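Local structure of beta-mannosidase (Hypocrea lixii, 4UOJ) at residues L407-E412 and D437-L442. The protein probably hydrolyses terminal, non-reducing beta-D-mannose residues in beta-D-mannosides, as a family 2 glycoside hydrolase. Sequence-based numbering, arbitrary orientation.
With CD (cadmium ion), chain B; CD (cadmium ion), chain U.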
loop_
_atom_site.group_PDB
_atom_site.type_symbol
_atom_site.label_atom_id
_atom_site.label_comp_id
_atom_site.label_asym_id
_atom_site.label_seq_id
_atom_site.Cartn_x
_atom_site.Cartn_y
_atom_site.Cartn_z
ATOM N N LEU A 407 3.355 -1.332 -11.116
ATOM C CA LEU A 407 2.680 -0.593 -10.043
ATOM C C LEU A 407 3.674 0.380 -9.388
ATOM O O LEU A 407 3.345 1.532 -9.132
ATOM C CB LEU A 407 2.106 -1.561 -9.006
ATOM C CG LEU A 407 1.350 -0.938 -7.806
ATOM C CD1 LEU A 407 0.157 -1.814 -7.422
ATOM C CD2 LEU A 407 2.250 -0.783 -6.584
ATOM N N PHE A 408 4.866 -0.103 -9.150
ATOM C CA PHE A 408 5.931 0.702 -8.601
ATOM C C PHE A 408 6.425 1.823 -9.503
ATOM O O PHE A 408 6.831 2.814 -9.005
ATOM C CB PHE A 408 7.066 -0.161 -8.032
ATOM C CG PHE A 408 6.852 -0.532 -6.605
ATOM C CD1 PHE A 408 7.259 0.300 -5.610
ATOM C CD2 PHE A 408 6.192 -1.700 -6.269
ATOM C CE1 PHE A 408 7.054 -0.025 -4.302
ATOM C CE2 PHE A 408 5.963 -2.023 -4.962
ATOM C CZ PHE A 408 6.401 -1.185 -3.973
ATOM N N ASP A 409 6.404 1.633 -10.812
ATOM C CA ASP A 409 6.674 2.693 -11.740
ATOM C C ASP A 409 5.669 3.810 -11.567
ATOM O O ASP A 409 6.016 4.963 -11.575
ATOM C CB ASP A 409 6.585 2.208 -13.176
ATOM C CG ASP A 409 7.681 1.282 -13.557
ATOM O OD1 ASP A 409 8.677 1.230 -12.890
ATOM O OD2 ASP A 409 7.598 0.608 -14.562
ATOM N N SER A 410 4.419 3.449 -11.406
ATOM C CA SER A 410 3.350 4.392 -11.169
ATOM C C SER A 410 3.447 5.126 -9.854
ATOM O O SER A 410 2.986 6.228 -9.749
ATOM C CB SER A 410 1.999 3.709 -11.257
ATOM O OG SER A 410 1.782 3.225 -12.538
ATOM N N VAL A 411 3.944 4.445 -8.843
ATOM C CA VAL A 411 4.152 4.982 -7.491
ATOM C C VAL A 411 5.240 6.082 -7.555
ATOM O O VAL A 411 5.037 7.191 -7.057
ATOM C CB VAL A 411 4.490 3.829 -6.503
ATOM C CG1 VAL A 411 5.245 4.310 -5.264
ATOM C CG2 VAL A 411 3.231 3.083 -6.106
ATOM N N GLU A 412 6.369 5.770 -8.206
ATOM C CA GLU A 412 7.488 6.699 -8.373
ATOM C C GLU A 412 7.107 7.914 -9.228
ATOM O O GLU A 412 7.432 9.047 -8.861
ATOM C CB GLU A 412 8.686 5.985 -8.974
ATOM C CG GLU A 412 9.240 4.888 -8.100
ATOM C CD GLU A 412 10.682 4.610 -8.412
ATOM O OE1 GLU A 412 11.532 5.363 -7.907
ATOM O OE2 GLU A 412 10.953 3.669 -9.178
ATOM N N ASP A 437 12.911 -1.610 -1.667
ATOM C CA ASP A 437 14.276 -1.353 -1.221
ATOM C C ASP A 437 15.101 -0.715 -2.313
ATOM O O ASP A 437 15.798 0.245 -2.069
ATOM C CB ASP A 437 15.007 -2.656 -0.857
ATOM C CG ASP A 437 14.440 -3.399 0.329
ATOM O OD1 ASP A 437 13.662 -2.872 1.113
ATOM O OD2 ASP A 437 14.825 -4.548 0.488
ATOM N N GLU A 438 15.022 -1.272 -3.513
ATOM C CA GLU A 438 15.805 -0.815 -4.665
ATOM C C GLU A 438 15.411 0.586 -5.167
ATOM O O GLU A 438 16.235 1.361 -5.600
ATOM C CB GLU A 438 15.970 -1.897 -5.806
ATOM C CG GLU A 438 14.746 -2.672 -6.401
ATOM C CD GLU A 438 15.127 -4.000 -7.046
ATOM O OE1 GLU A 438 16.289 -4.353 -6.899
ATOM O OE2 GLU A 438 14.333 -4.732 -7.658
ATOM N N ARG A 439 14.127 0.875 -5.077
ATOM C CA ARG A 439 13.452 2.065 -5.599
ATOM C C ARG A 439 13.384 3.225 -4.617
ATOM O O ARG A 439 13.236 4.374 -5.039
ATOM C CB ARG A 439 12.055 1.729 -6.099
ATOM C CG ARG A 439 12.071 0.968 -7.414
ATOM C CD ARG A 439 10.651 0.624 -7.792
ATOM N NE ARG A 439 10.575 -0.230 -8.966
ATOM C CZ ARG A 439 10.163 0.172 -10.155
ATOM N NH1 ARG A 439 9.776 1.429 -10.347
ATOM N NH2 ARG A 439 10.116 -0.692 -11.148
ATOM N N GLY A 440 13.493 2.915 -3.335
ATOM C CA GLY A 440 13.454 3.903 -2.288
ATOM C C GLY A 440 12.072 4.309 -1.837
ATOM O O GLY A 440 11.849 5.467 -1.483
ATOM N N VAL A 441 11.136 3.365 -1.833
ATOM C CA VAL A 441 9.777 3.639 -1.392
ATOM C C VAL A 441 9.634 3.042 -0.004
ATOM O O VAL A 441 9.760 1.823 0.163
ATOM C CB VAL A 441 8.701 3.082 -2.368
ATOM C CG1 VAL A 441 7.288 3.418 -1.886
ATOM C CG2 VAL A 441 8.912 3.610 -3.787
ATOM N N LEU A 442 9.380 3.896 0.992
ATOM C CA LEU A 442 9.173 3.459 2.382
ATOM C C LEU A 442 7.852 2.724 2.494
ATOM O O LEU A 442 6.875 3.149 1.900
ATOM C CB LEU A 442 9.203 4.640 3.369
ATOM C CG LEU A 442 10.572 5.199 3.683
ATOM C CD1 LEU A 442 10.442 6.561 4.283
ATOM C CD2 LEU A 442 11.356 4.304 4.625
HETATM CD CD CD B . 13.649 5.809 -9.154
HETATM CD CD CD U . 15.288 -6.442 -8.537
HETATM O O HOH W 1 13.439 3.299 -10.232
#
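Arg439 reaches across to Asp409 and Glu412, one helical turn apart, and forms a salt-bridge network with both. Its chain is extended from CG to NE (chi2 177°, chi3 -174°), which carries the guanidinium to the other helix. Two nitrogens grip the same oxygen end-on: Arg439 NH1 lies 2.8 Å and NH2 3.0 Å from Asp409 OD1. That oxygen sits at the guanidinium edge, nearly in plane. Arg439 NH1 also donates to the anti lone pair of Glu412 OE2 at 2.8 Å; this oxygen is tilted from the guanidinium plane, and carboxylate and guanidinium planes are 73° apart. Phe408 CB lies over the rim of one guanidinium face, 3.6 Å from Arg439 NE. With an alanine here, Asp409 OD1 would probably lose two donors and Glu412 OE2 one.

Phe408, Val411 and Val441 pack together as buried residues. Val441 CB meets the edge of the Phe408 ring at CE1, and Val441 CG2 lies 4.0 Å from Val411 CG1. The charged residues are partly exposed. Here Glu412 OE1 binds a cadmium ion at 2.5 Å and accepts from Arg316 NE, while a water on that ion donates to Glu412 OE2.

Helix 430-439 links parallel strands 418-421 and 442-446 in a beta-alpha-beta crossover, consistent with the family's (beta/alpha)8 barrel. Leu419 touches Phe408, Val411 and Val441, so helix 401-413 and the turn after helix 430-439 both rest on strand 418-421.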